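Local coordinates for EreC (Klebsiella pneumoniae, PDB 6XCQ), which is an erythromycin esterase that probably inactivates macrolide antibiotics by hydrolysing the ester of their lactone ring, thereby conferring resistance, at residues Arg37-Pro42 / Ser76-Ser81. The protein carries 1 engineered substitution. Numbering follows the deposited sequence.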
loop_
_atom_site.group_PDB
_atom_site.type_symbol
_atom_site.label_atom_id
_atom_site.label_comp_id
_atom_site.label_asym_id
_atom_site.label_seq_id
_atom_site.Cartn_x
_atom_site.Cartn_y
_atom_site.Cartn_z
ATOM N N ARG A 37 12.135 -10.037 -21.670
ATOM C CA ARG A 37 11.386 -11.243 -22.000
ATOM C C ARG A 37 11.136 -12.141 -20.792
ATOM O O ARG A 37 10.255 -13.003 -20.850
ATOM C CB ARG A 37 12.122 -12.003 -23.108
ATOM C CG ARG A 37 12.505 -11.029 -24.215
ATOM C CD ARG A 37 12.766 -11.638 -25.555
ATOM N NE ARG A 37 13.312 -10.597 -26.421
ATOM C CZ ARG A 37 12.576 -9.777 -27.172
ATOM N NH1 ARG A 37 11.247 -9.888 -27.202
ATOM N NH2 ARG A 37 13.175 -8.857 -27.914
ATOM N N THR A 38 11.858 -11.948 -19.696
ATOM C CA THR A 38 11.706 -12.826 -18.547
ATOM C C THR A 38 10.912 -12.189 -17.408
ATOM O O THR A 38 10.710 -12.842 -16.379
ATOM C CB THR A 38 13.083 -13.294 -18.044
ATOM O OG1 THR A 38 13.808 -12.207 -17.452
ATOM C CG2 THR A 38 13.901 -13.876 -19.207
ATOM N N LEU A 39 10.414 -10.956 -17.583
ATOM C CA LEU A 39 9.793 -10.240 -16.465
ATOM C C LEU A 39 8.632 -11.024 -15.863
ATOM O O LEU A 39 8.447 -11.030 -14.639
ATOM C CB LEU A 39 9.310 -8.865 -16.914
ATOM C CG LEU A 39 8.545 -8.041 -15.864
ATOM C CD1 LEU A 39 9.489 -7.491 -14.807
ATOM C CD2 LEU A 39 7.762 -6.909 -16.515
ATOM N N LEU A 40 7.841 -11.700 -16.695
ATOM C CA LEU A 40 6.678 -12.407 -16.186
ATOM C C LEU A 40 6.992 -13.846 -15.809
ATOM O O LEU A 40 6.071 -14.636 -15.585
ATOM C CB LEU A 40 5.542 -12.355 -17.210
ATOM C CG LEU A 40 5.152 -10.927 -17.613
ATOM C CD1 LEU A 40 4.131 -10.950 -18.737
ATOM C CD2 LEU A 40 4.646 -10.108 -16.417
ATOM N N GLN A 41 8.270 -14.200 -15.711
ATOM C CA GLN A 41 8.688 -15.555 -15.356
ATOM C C GLN A 41 9.699 -15.475 -14.222
ATOM O O GLN A 41 10.908 -15.638 -14.436
ATOM C CB GLN A 41 9.233 -16.285 -16.586
ATOM C CG GLN A 41 8.230 -16.240 -17.743
ATOM C CD GLN A 41 8.619 -17.125 -18.900
ATOM O OE1 GLN A 41 9.218 -18.179 -18.706
ATOM N NE2 GLN A 41 8.279 -16.700 -20.118
ATOM N N PRO A 42 9.229 -15.245 -12.988
ATOM C CA PRO A 42 10.157 -15.042 -11.864
ATOM C C PRO A 42 11.132 -16.187 -11.638
ATOM O O PRO A 42 12.230 -15.955 -11.122
ATOM C CB PRO A 42 9.215 -14.879 -10.661
ATOM C CG PRO A 42 7.887 -14.522 -11.233
ATOM C CD PRO A 42 7.819 -15.180 -12.567
ATOM N N SER A 76 1.256 -9.007 -10.453
ATOM C CA SER A 76 1.857 -9.825 -9.399
ATOM C C SER A 76 3.102 -10.540 -9.906
ATOM O O SER A 76 4.116 -10.599 -9.199
ATOM C CB SER A 76 0.848 -10.829 -8.838
ATOM O OG SER A 76 -0.190 -10.156 -8.157
ATOM N N LEU A 77 3.051 -11.062 -11.132
ATOM C CA LEU A 77 4.225 -11.710 -11.706
ATOM C C LEU A 77 5.408 -10.751 -11.785
ATOM O O LEU A 77 6.526 -11.096 -11.379
ATOM C CB LEU A 77 3.892 -12.263 -13.095
ATOM C CG LEU A 77 3.167 -13.604 -13.079
ATOM C CD1 LEU A 77 2.686 -13.979 -14.486
ATOM C CD2 LEU A 77 4.068 -14.701 -12.492
ATOM N N ALA A 78 5.184 -9.547 -12.326
ATOM C CA ALA A 78 6.276 -8.584 -12.454
ATOM C C ALA A 78 6.796 -8.157 -11.090
ATOM O O ALA A 78 7.996 -7.922 -10.929
ATOM C CB ALA A 78 5.832 -7.354 -13.252
ATOM N N ARG A 79 5.908 -8.033 -10.100
ATOM C CA ARG A 79 6.364 -7.677 -8.758
ATOM C C ARG A 79 7.283 -8.749 -8.192
ATOM O O ARG A 79 8.326 -8.435 -7.612
ATOM C CB ARG A 79 5.177 -7.461 -7.823
ATOM C CG ARG A 79 4.503 -6.134 -8.013
ATOM C CD ARG A 79 3.305 -6.001 -7.111
ATOM N NE ARG A 79 2.977 -4.595 -6.931
ATOM C CZ ARG A 79 1.965 -4.150 -6.201
ATOM N NH1 ARG A 79 1.163 -5.008 -5.582
ATOM N NH2 ARG A 79 1.757 -2.842 -6.096
ATOM N N ALA A 80 6.914 -10.022 -8.358
ATOM C CA ALA A 80 7.763 -11.095 -7.854
ATOM C C ALA A 80 9.135 -11.056 -8.512
ATOM O O ALA A 80 10.160 -11.229 -7.840
ATOM C CB ALA A 80 7.092 -12.448 -8.079
ATOM N N SER A 81 9.177 -10.810 -9.824
ATOM C CA SER A 81 10.471 -10.735 -10.502
ATOM C C SER A 81 11.312 -9.577 -9.972
ATOM O O SER A 81 12.516 -9.723 -9.746
ATOM C CB SER A 81 10.266 -10.596 -12.013
ATOM O OG SER A 81 9.795 -11.824 -12.553
#
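P42 lays its ring against helix 73-90, CG resting 3.9 Å from CB of A80 while CD meets CD2 of L77 at 3.8 Å. It lies in the loop that follows edge strand 33-36 of the mixed sheet and makes a type I beta turn from T38 to Q41, with helix-like backbone angles at L39 and L40 and closed by the 2.9 Å bond from Q41 N to T38 O. The turn presents L39 and L40 to successive helix residues. L39 has CG anti to its own nitrogen (chi1 176°), which brings CG and CD2 of L39 each to 3.8 Å from CB of A78. L40 and L77 cross at about a right angle, with CD2 of L40 4.0 Å from CB of L77; both methyls of L77 also touch L40 O, CD1 at 3.6 Å. L39 and L40 also touch V427 of strand 423-427, and A78 touches F343 of strand 338-345, so the contact joins the loop to a helix packed on the sheet. P42 O is hydrogen-bonded to NH1 of R84, farther along the same helix. Between 37-42 and 76-81 a single hydrogen bond forms: S81 OG, anti to its carbonyl carbon (chi1 -72°), donates to L39 O over 2.6 Å, approaching from above the carbonyl plane with a C=O...OG angle of 136°.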